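Toll-like receptor 13 (Mus musculus, PDB 4Z0C) recognises and binds bacterial 23S ribosomal RNA and signals through MYD88 and TRAF6 to activate NF-kappa-B, cytokine secretion and inflammation. Local coordinates at residues A[314-319]-A[333-338]; A[346-351]-A[357-362]; A[308-313]-A[322-327]. All coordinates share one frame; numbering follows the deposited sequence.

Contact 1: residues A[314-319]-A[333-338]; sequences SDLIYL and LNLNKC. With NAG (2-acetamido-2-deoxy-beta-D-glucopyranose), chain P.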
loop_
_atom_site.group_PDB
_atom_site.type_symbol
_atom_site.label_atom_id
_atom_site.label_comp_id
_atom_site.label_asym_id
_atom_site.label_seq_id
_atom_site.Cartn_x
_atom_site.Cartn_y
_atom_site.Cartn_z
ATOM N N SER A 314 -27.928 15.500 -17.175
ATOM C CA SER A 314 -26.714 16.056 -17.743
ATOM C C SER A 314 -26.812 17.524 -18.186
ATOM O O SER A 314 -25.795 18.202 -18.333
ATOM C CB SER A 314 -26.246 15.165 -18.900
ATOM O OG SER A 314 -27.335 14.774 -19.720
ATOM N N ASP A 315 -28.027 18.021 -18.381
ATOM C CA ASP A 315 -28.211 19.422 -18.774
ATOM C C ASP A 315 -28.274 20.389 -17.592
ATOM O O ASP A 315 -28.469 21.599 -17.783
ATOM C CB ASP A 315 -29.454 19.592 -19.652
ATOM C CG ASP A 315 -29.216 19.160 -21.089
ATOM O OD1 ASP A 315 -28.043 18.989 -21.478
ATOM O OD2 ASP A 315 -30.209 18.978 -21.826
ATOM N N LEU A 316 -28.140 19.866 -16.376
ATOM C CA LEU A 316 -28.033 20.739 -15.213
ATOM C C LEU A 316 -26.541 21.080 -15.008
ATOM O O LEU A 316 -25.747 20.236 -14.575
ATOM C CB LEU A 316 -28.637 20.095 -13.958
ATOM C CG LEU A 316 -30.125 19.727 -13.939
ATOM C CD1 LEU A 316 -30.547 19.241 -12.555
ATOM C CD2 LEU A 316 -31.021 20.890 -14.419
ATOM N N ILE A 317 -26.162 22.300 -15.380
ATOM C CA ILE A 317 -24.777 22.749 -15.296
ATOM C C ILE A 317 -24.623 23.836 -14.221
ATOM O O ILE A 317 -23.632 23.884 -13.496
ATOM C CB ILE A 317 -24.286 23.238 -16.662
ATOM C CG1 ILE A 317 -24.489 22.130 -17.698
ATOM C CG2 ILE A 317 -22.794 23.697 -16.591
ATOM C CD1 ILE A 317 -23.946 22.453 -19.079
ATOM N N TYR A 318 -25.595 24.724 -14.134
ATOM C CA TYR A 318 -25.697 25.631 -12.995
ATOM C C TYR A 318 -27.150 25.775 -12.522
ATOM O O TYR A 318 -28.102 25.596 -13.297
ATOM C CB TYR A 318 -25.091 27.001 -13.297
ATOM C CG TYR A 318 -25.694 27.715 -14.484
ATOM C CD1 TYR A 318 -25.170 27.549 -15.761
ATOM C CD2 TYR A 318 -26.778 28.577 -14.322
ATOM C CE1 TYR A 318 -25.719 28.209 -16.848
ATOM C CE2 TYR A 318 -27.338 29.243 -15.406
ATOM C CZ TYR A 318 -26.807 29.049 -16.661
ATOM O OH TYR A 318 -27.366 29.700 -17.728
ATOM N N LEU A 319 -27.308 26.077 -11.238
ATOM C CA LEU A 319 -28.608 26.380 -10.672
ATOM C C LEU A 319 -28.489 27.647 -9.848
ATOM O O LEU A 319 -27.960 27.633 -8.748
ATOM C CB LEU A 319 -29.113 25.210 -9.818
ATOM C CG LEU A 319 -29.520 23.962 -10.601
ATOM C CD1 LEU A 319 -29.463 22.727 -9.706
ATOM C CD2 LEU A 319 -30.919 24.136 -11.173
ATOM N N LEU A 333 -33.500 16.035 -1.415
ATOM C CA LEU A 333 -33.234 16.376 -2.806
ATOM C C LEU A 333 -31.920 15.766 -3.306
ATOM O O LEU A 333 -30.864 16.038 -2.751
ATOM C CB LEU A 333 -33.196 17.903 -2.965
ATOM C CG LEU A 333 -32.797 18.477 -4.325
ATOM C CD1 LEU A 333 -33.712 17.957 -5.443
ATOM C CD2 LEU A 333 -32.826 20.001 -4.288
ATOM N N ASN A 334 -31.988 14.968 -4.369
ATOM C CA ASN A 334 -30.797 14.405 -4.986
ATOM C C ASN A 334 -30.491 15.044 -6.344
ATOM O O ASN A 334 -31.336 15.060 -7.247
ATOM C CB ASN A 334 -30.900 12.891 -5.170
ATOM C CG ASN A 334 -31.000 12.126 -3.844
ATOM O OD1 ASN A 334 -30.806 12.681 -2.760
ATOM N ND2 ASN A 334 -31.281 10.830 -3.942
ATOM N N LEU A 335 -29.262 15.542 -6.474
ATOM C CA LEU A 335 -28.764 16.182 -7.687
ATOM C C LEU A 335 -27.389 15.609 -8.053
ATOM O O LEU A 335 -26.565 16.273 -8.671
ATOM C CB LEU A 335 -28.664 17.688 -7.475
ATOM C CG LEU A 335 -29.989 18.433 -7.556
ATOM C CD1 LEU A 335 -29.878 19.843 -6.997
ATOM C CD2 LEU A 335 -30.446 18.457 -8.994
ATOM N N ASN A 336 -27.162 14.361 -7.663
ATOM C CA ASN A 336 -25.934 13.647 -7.974
ATOM C C ASN A 336 -25.771 13.220 -9.456
ATOM O O ASN A 336 -26.749 12.997 -10.158
ATOM C CB ASN A 336 -25.813 12.430 -7.037
ATOM C CG ASN A 336 -26.938 11.431 -7.225
ATOM O OD1 ASN A 336 -28.122 11.762 -7.084
ATOM N ND2 ASN A 336 -26.575 10.203 -7.564
ATOM N N LYS A 337 -24.522 13.129 -9.918
ATOM C CA LYS A 337 -24.182 12.674 -11.275
ATOM C C LYS A 337 -24.778 13.527 -12.392
ATOM O O LYS A 337 -25.007 13.032 -13.489
ATOM C CB LYS A 337 -24.567 11.205 -11.528
ATOM C CG LYS A 337 -23.882 10.134 -10.688
ATOM C CD LYS A 337 -24.068 8.771 -11.387
ATOM C CE LYS A 337 -23.882 7.549 -10.485
ATOM N NZ LYS A 337 -23.409 7.858 -9.112
ATOM N N CYS A 338 -25.032 14.798 -12.119
ATOM C CA CYS A 338 -25.358 15.742 -13.184
ATOM C C CYS A 338 -24.050 16.351 -13.704
ATOM O O CYS A 338 -23.001 15.715 -13.635
ATOM C CB CYS A 338 -26.287 16.827 -12.658
ATOM S SG CYS A 338 -27.861 16.197 -12.019
HETATM C C1 NAG P . -26.778 32.301 -13.455
HETATM C C2 NAG P . -27.091 33.801 -13.531
HETATM C C3 NAG P . -26.819 34.385 -14.923
HETATM C C4 NAG P . -25.441 33.988 -15.430
HETATM C C5 NAG P . -25.265 32.468 -15.373
HETATM C C6 NAG P . -23.844 32.045 -15.777
HETATM C C7 NAG P . -28.891 34.825 -12.166
HETATM C C8 NAG P . -30.296 35.336 -12.278
HETATM N N2 NAG P . -28.480 34.018 -13.152
HETATM O O3 NAG P . -26.906 35.799 -14.923
HETATM O O4 NAG P . -25.271 34.477 -16.751
HETATM O O5 NAG P . -25.558 31.939 -14.085
HETATM O O6 NAG P . -22.869 32.387 -14.806
HETATM O O7 NAG P . -28.199 35.158 -11.206
#

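Contact 2: residues A[346-351]-A[357-362]; sequences RTWSSL and LDLSHN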
loop_
_atom_site.group_PDB
_atom_site.type_symbol
_atom_site.label_atom_id
_atom_site.label_comp_id
_atom_site.label_asym_id
_atom_site.label_seq_id
_atom_site.Cartn_x
_atom_site.Cartn_y
_atom_site.Cartn_z
ATOM N N ARG A 346 -29.719 31.421 -4.691
ATOM C CA ARG A 346 -30.965 31.741 -5.360
ATOM C C ARG A 346 -31.793 30.540 -5.741
ATOM O O ARG A 346 -32.993 30.680 -6.001
ATOM C CB ARG A 346 -30.705 32.577 -6.619
ATOM C CG ARG A 346 -30.023 33.912 -6.396
ATOM C CD ARG A 346 -30.845 34.838 -5.510
ATOM N NE ARG A 346 -30.239 36.168 -5.434
ATOM C CZ ARG A 346 -30.180 37.018 -6.457
ATOM N NH1 ARG A 346 -30.684 36.675 -7.635
ATOM N NH2 ARG A 346 -29.612 38.208 -6.306
ATOM N N THR A 347 -31.165 29.372 -5.803
ATOM C CA THR A 347 -31.879 28.200 -6.303
ATOM C C THR A 347 -32.818 27.541 -5.295
ATOM O O THR A 347 -33.869 27.032 -5.674
ATOM C CB THR A 347 -30.919 27.140 -6.889
ATOM O OG1 THR A 347 -31.660 26.263 -7.753
ATOM C CG2 THR A 347 -30.238 26.329 -5.772
ATOM N N TRP A 348 -32.447 27.569 -4.019
ATOM C CA TRP A 348 -33.181 26.848 -2.982
ATOM C C TRP A 348 -33.428 27.747 -1.780
ATOM O O TRP A 348 -33.379 27.307 -0.631
ATOM C CB TRP A 348 -32.426 25.592 -2.557
ATOM C CG TRP A 348 -30.948 25.798 -2.277
ATOM C CD1 TRP A 348 -30.355 26.866 -1.648
ATOM C CD2 TRP A 348 -29.886 24.915 -2.646
ATOM N NE1 TRP A 348 -28.985 26.692 -1.599
ATOM C CE2 TRP A 348 -28.675 25.503 -2.208
ATOM C CE3 TRP A 348 -29.838 23.688 -3.311
ATOM C CZ2 TRP A 348 -27.444 24.895 -2.400
ATOM C CZ3 TRP A 348 -28.605 23.085 -3.501
ATOM C CH2 TRP A 348 -27.424 23.696 -3.054
ATOM N N SER A 349 -33.686 29.015 -2.065
ATOM C CA SER A 349 -33.943 30.017 -1.038
ATOM C C SER A 349 -35.075 29.644 -0.074
ATOM O O SER A 349 -35.043 29.998 1.105
ATOM C CB SER A 349 -34.269 31.351 -1.711
ATOM O OG SER A 349 -33.949 32.422 -0.847
ATOM N N SER A 350 -36.078 28.939 -0.582
ATOM C CA SER A 350 -37.267 28.644 0.213
ATOM C C SER A 350 -37.313 27.207 0.767
ATOM O O SER A 350 -38.302 26.799 1.372
ATOM C CB SER A 350 -38.504 28.883 -0.638
ATOM O OG SER A 350 -38.617 27.847 -1.602
ATOM N N LEU A 351 -36.225 26.464 0.606
ATOM C CA LEU A 351 -36.211 25.067 1.002
ATOM C C LEU A 351 -35.916 24.901 2.489
ATOM O O LEU A 351 -34.963 24.226 2.858
ATOM C CB LEU A 351 -35.196 24.291 0.158
ATOM C CG LEU A 351 -35.783 23.448 -0.977
ATOM C CD1 LEU A 351 -36.895 24.175 -1.643
ATOM C CD2 LEU A 351 -34.744 23.039 -2.004
ATOM N N LEU A 357 -29.611 16.370 1.299
ATOM C CA LEU A 357 -29.210 16.895 -0.004
ATOM C C LEU A 357 -27.993 16.146 -0.545
ATOM O O LEU A 357 -26.980 16.036 0.129
ATOM C CB LEU A 357 -28.882 18.378 0.105
ATOM C CG LEU A 357 -28.349 19.032 -1.177
ATOM C CD1 LEU A 357 -29.438 19.056 -2.246
ATOM C CD2 LEU A 357 -27.809 20.450 -0.928
ATOM N N ASP A 358 -28.094 15.637 -1.764
ATOM C CA ASP A 358 -27.004 14.889 -2.363
ATOM C C ASP A 358 -26.477 15.602 -3.607
ATOM O O ASP A 358 -27.165 15.686 -4.625
ATOM C CB ASP A 358 -27.457 13.467 -2.697
ATOM C CG ASP A 358 -26.322 12.595 -3.235
ATOM O OD1 ASP A 358 -25.167 13.038 -3.199
ATOM O OD2 ASP A 358 -26.570 11.444 -3.649
ATOM N N LEU A 359 -25.256 16.128 -3.507
ATOM C CA LEU A 359 -24.616 16.836 -4.615
ATOM C C LEU A 359 -23.393 16.066 -5.129
ATOM O O LEU A 359 -22.561 16.589 -5.854
ATOM C CB LEU A 359 -24.201 18.234 -4.165
ATOM C CG LEU A 359 -25.354 19.222 -4.002
ATOM C CD1 LEU A 359 -24.835 20.535 -3.421
ATOM C CD2 LEU A 359 -26.072 19.421 -5.327
ATOM N N SER A 360 -23.306 14.802 -4.761
ATOM C CA SER A 360 -22.121 14.014 -5.028
ATOM C C SER A 360 -21.930 13.741 -6.514
ATOM O O SER A 360 -22.909 13.653 -7.247
ATOM C CB SER A 360 -22.198 12.693 -4.259
ATOM O OG SER A 360 -23.237 11.876 -4.772
ATOM N N HIS A 361 -20.666 13.624 -6.947
ATOM C CA HIS A 361 -20.328 13.176 -8.303
ATOM C C HIS A 361 -20.702 14.213 -9.392
ATOM O O HIS A 361 -21.176 13.866 -10.487
ATOM C CB HIS A 361 -20.985 11.825 -8.581
ATOM C CG HIS A 361 -20.191 10.935 -9.483
ATOM N ND1 HIS A 361 -20.317 9.561 -9.465
ATOM C CD2 HIS A 361 -19.262 11.218 -10.428
ATOM C CE1 HIS A 361 -19.507 9.036 -10.370
ATOM N NE2 HIS A 361 -18.856 10.021 -10.966
ATOM N N ASN A 362 -20.475 15.489 -9.086
ATOM C CA ASN A 362 -20.636 16.544 -10.070
ATOM C C ASN A 362 -19.282 17.146 -10.488
ATOM O O ASN A 362 -18.272 16.439 -10.550
ATOM C CB ASN A 362 -21.617 17.612 -9.567
ATOM C CG ASN A 362 -23.084 17.162 -9.713
ATOM O OD1 ASN A 362 -23.592 17.050 -10.829
ATOM N ND2 ASN A 362 -23.758 16.913 -8.588
#

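Contact 3: residues A[308-313]-A[322-327]; sequences LDLGQN and SEFNAL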
loop_
_atom_site.group_PDB
_atom_site.type_symbol
_atom_site.label_atom_id
_atom_site.label_comp_id
_atom_site.label_asym_id
_atom_site.label_seq_id
_atom_site.Cartn_x
_atom_site.Cartn_y
_atom_site.Cartn_z
ATOM N N LEU A 308 -37.562 14.506 -4.157
ATOM C CA LEU A 308 -37.333 14.604 -5.590
ATOM C C LEU A 308 -35.904 14.129 -5.923
ATOM O O LEU A 308 -34.930 14.594 -5.336
ATOM C CB LEU A 308 -37.555 16.049 -6.056
ATOM C CG LEU A 308 -37.172 16.406 -7.499
ATOM C CD1 LEU A 308 -37.890 15.519 -8.520
ATOM C CD2 LEU A 308 -37.411 17.883 -7.803
ATOM N N ASP A 309 -35.788 13.194 -6.860
ATOM C CA ASP A 309 -34.493 12.685 -7.264
ATOM C C ASP A 309 -34.204 13.104 -8.699
ATOM O O ASP A 309 -34.846 12.622 -9.622
ATOM C CB ASP A 309 -34.447 11.163 -7.154
ATOM C CG ASP A 309 -33.021 10.597 -7.270
ATOM O OD1 ASP A 309 -32.188 11.146 -8.038
ATOM O OD2 ASP A 309 -32.732 9.590 -6.581
ATOM N N LEU A 310 -33.220 13.987 -8.884
ATOM C CA LEU A 310 -32.893 14.493 -10.214
ATOM C C LEU A 310 -31.533 14.029 -10.713
ATOM O O LEU A 310 -30.936 14.667 -11.573
ATOM C CB LEU A 310 -32.965 16.018 -10.244
ATOM C CG LEU A 310 -34.374 16.625 -10.254
ATOM C CD1 LEU A 310 -34.331 18.139 -10.038
ATOM C CD2 LEU A 310 -35.075 16.276 -11.551
ATOM N N GLY A 311 -31.048 12.917 -10.173
ATOM C CA GLY A 311 -29.746 12.395 -10.549
ATOM C C GLY A 311 -29.568 12.107 -12.027
ATOM O O GLY A 311 -30.499 11.668 -12.693
ATOM N N GLN A 312 -28.357 12.341 -12.523
ATOM C CA GLN A 312 -27.981 12.064 -13.913
ATOM C C GLN A 312 -28.701 12.940 -14.948
ATOM O O GLN A 312 -28.881 12.528 -16.093
ATOM C CB GLN A 312 -28.166 10.583 -14.256
ATOM C CG GLN A 312 -27.246 9.629 -13.500
ATOM C CD GLN A 312 -27.443 8.188 -13.910
ATOM O OE1 GLN A 312 -28.235 7.461 -13.318
ATOM N NE2 GLN A 312 -26.766 7.786 -14.978
ATOM N N ASN A 313 -29.126 14.135 -14.547
ATOM C CA ASN A 313 -29.622 15.112 -15.519
ATOM C C ASN A 313 -28.501 15.978 -16.073
ATOM O O ASN A 313 -28.173 17.039 -15.525
ATOM C CB ASN A 313 -30.766 15.936 -14.941
ATOM C CG ASN A 313 -32.067 15.145 -14.911
ATOM O OD1 ASN A 313 -32.596 14.786 -15.965
ATOM N ND2 ASN A 313 -32.574 14.847 -13.709
ATOM N N SER A 322 -33.858 30.392 -8.599
ATOM C CA SER A 322 -35.132 30.055 -7.975
ATOM C C SER A 322 -35.793 28.770 -8.481
ATOM O O SER A 322 -37.003 28.623 -8.371
ATOM C CB SER A 322 -36.097 31.242 -8.098
ATOM O OG SER A 322 -35.491 32.430 -7.614
ATOM N N GLU A 323 -35.004 27.842 -9.020
ATOM C CA GLU A 323 -35.538 26.590 -9.587
ATOM C C GLU A 323 -36.430 25.774 -8.655
ATOM O O GLU A 323 -37.370 25.108 -9.102
ATOM C CB GLU A 323 -34.411 25.696 -10.116
ATOM C CG GLU A 323 -33.899 26.086 -11.503
ATOM C CD GLU A 323 -32.882 27.220 -11.490
ATOM O OE1 GLU A 323 -32.687 27.838 -12.563
ATOM O OE2 GLU A 323 -32.291 27.506 -10.418
ATOM N N PHE A 324 -36.107 25.783 -7.369
ATOM C CA PHE A 324 -36.790 24.919 -6.418
ATOM C C PHE A 324 -37.744 25.676 -5.522
ATOM O O PHE A 324 -38.399 25.077 -4.666
ATOM C CB PHE A 324 -35.760 24.138 -5.570
ATOM C CG PHE A 324 -34.934 23.181 -6.373
ATOM C CD1 PHE A 324 -35.436 21.925 -6.699
ATOM C CD2 PHE A 324 -33.669 23.542 -6.827
ATOM C CE1 PHE A 324 -34.693 21.031 -7.456
ATOM C CE2 PHE A 324 -32.917 22.662 -7.583
ATOM C CZ PHE A 324 -33.424 21.400 -7.900
ATOM N N ASN A 325 -37.839 26.986 -5.719
ATOM C CA ASN A 325 -38.592 27.814 -4.777
ATOM C C ASN A 325 -40.098 27.553 -4.708
ATOM O O ASN A 325 -40.738 27.858 -3.699
ATOM C CB ASN A 325 -38.255 29.297 -4.928
ATOM C CG ASN A 325 -36.848 29.619 -4.431
ATOM O OD1 ASN A 325 -36.252 28.844 -3.673
ATOM N ND2 ASN A 325 -36.312 30.759 -4.854
ATOM N N ALA A 326 -40.665 26.985 -5.768
ATOM C CA ALA A 326 -42.074 26.606 -5.737
ATOM C C ALA A 326 -42.236 25.198 -5.153
ATOM O O ALA A 326 -43.311 24.597 -5.219
ATOM C CB ALA A 326 -42.690 26.698 -7.124
ATOM N N LEU A 327 -41.162 24.672 -4.576
ATOM C CA LEU A 327 -41.205 23.361 -3.941
ATOM C C LEU A 327 -40.816 23.368 -2.460
ATOM O O LEU A 327 -40.006 22.555 -2.033
ATOM C CB LEU A 327 -40.328 22.374 -4.715
ATOM C CG LEU A 327 -41.076 21.489 -5.713
ATOM C CD1 LEU A 327 -40.149 20.749 -6.655
ATOM C CD2 LEU A 327 -41.946 20.483 -4.950
#

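Contact 1: residues A[314-319]-A[333-338]
This is a purely apolar contact in the interior of the leucine-rich-repeat ectodomain, where the segment leading into strand 318-319 (314-319, in LRR 12) meets the strand and following turn of the next coil (333-338, in LRR 13). L316 and L335 make the tightest approach: CD1 of L316 lies 3.6 Å from CD2 of L335, and the two side chains cross at about a right angle, touching through one methyl of each. The other methyl of L335 is used differently. Its CD1 faces CD1 of L319 at 4.0 Å, the two leucines reaching toward each other tip to tip. L335 is therefore shared, each branch serving one leucine of the opposite segment. Just past the end of strand 332-334, L335, with CG anti to its carbonyl carbon (chi1 -78°), turns its fork toward L316 and L319. C338 adds to the group from the turn after the strand: its SG is 4.1 Å from L316 CD1, while its CB rests 3.9 Å from the carbonyl O of L316.

Outward, the same segment meets sugar. The ring of Y318 has an N-acetylglucosamine over one face, with the sugar O5 3.5 Å from CE2 of Y318; this sugar belongs to a glycan carried by the receptor, and Y318 is exposed. Within the core, I296 and A293 of helix 293-302 pack on L316 and L319 respectively. Backbone bonds from L316 to Q339, I317 to S341 and L319 to F342 tie this segment to its counterpart in the next coil. Inward-pointing leucines joined from coil to coil, with C338 in the position that is usually asparagine in the LxLxxN motif (N313 and N362 in the flanking coils), are characteristic of the leucine-rich-repeat solenoid.

Contact 2: residues A[346-351]-A[357-362]
The backbone of 346-351 folds into a type I turn from W348 to L351, closed by L351 N to W348 O at 3.2 Å, and faces the end of strand 356-358 and the bend after it across the interior, from the end of LRR 13 to the strand of LRR 14. W348 spans that gap alone. Its six-membered ring is the part that touches: CZ3 lies 3.8 Å from CD2 of L357, whose side chain crosses the indole at about a right angle, and CH2 lies 4.1 Å from CD1 of L359, which comes from the opposite direction and meets the ring at its edge, near its plane. CG of W348 sits between the backbone N and the carbonyl carbon (chi1 47°), and from there the indole runs inward to the leucines. T347 of the same segment lays its CG2 over one face of the indole.

Beyond the leucines the chain is pinned by its own polar groups. OD1 of D358 takes two donors, the backbone N of S360 at 3.0 Å in an Asx turn and OG of S360 at 2.7 Å. N362 ND2 reaches back to L359 O at 3.0 Å and also bonds L335 O in the preceding coil.

The indole's polar atom is satisfied outside the two segments, NE1 donating to A371 O, and F372 meets the ring. The contact itself is thus wholly dispersive and hydrophobic, while hydrogen bonding fixes the parts that present W348 and L359.

Contact 3: residues A[308-313]-A[322-327]
F324 and L310 make the closest approach: CD1 of L310 comes to the edge of the phenyl ring, near its plane, 3.9 Å from CE1 and almost as close to CZ of F324. The two side chains arrive from opposite directions. L308 reaches the same edge: its CD2 lies 4.2 Å from F324 CE1, and the two side chains cross at about a right angle. That methyl also contacts L327, 4.1 Å away at CD1, so it touches both F324 and L327. L308 holds CG anti to its backbone nitrogen (chi1 172°) while L310 sets it beside the nitrogen; CD2 of the first and CD1 of the second both end near CE1.

Each side is set by its own turns. On the far segment, consecutive type I turns, 322-325 and 324-327, share F324 and N325; the second is closed by L327 N to F324 O at 2.8 Å. Behind L310, D309 OD1 accepts from G311 N at 3.0 Å, the 163° bond of an Asx turn, and, from the preceding coil, from Q287 NE2. N313 ND2 gives a more bent bond to L310 O, 2.7 Å long, from above the carbonyl plane.

Farther out, N313 also bonds the preceding coil, OD1 to V290 N and ND2 to F286 O. Strand 307-309 lies between the parallel strands 283-285 and 332-334, and I296 of helix 293-302 packs against both L310 and F324.

The three contacts cluster on one side of the ectodomain, their centres 8 to 9 Å apart. Contacts 1 and 3 interleave along the chain, since 314-319 lies between the two segments of contact 3; contact 2 follows both. Strands 307-309, 332-334 and 356-358 are parallel neighbours, linked by N334 O to L310 N and L335 N to D358 O. Contact 3 lies within LRR 12; contact 1 joins LRR 12 to 13 and contact 2 joins LRR 13 to 14. Across the turn side, T347 OG1 meets E323 OE2 and S350 OG meets N325 O. Coils are thus tied at both ends around a shared apolar core, building the solenoid of the RNA-sensing receptor.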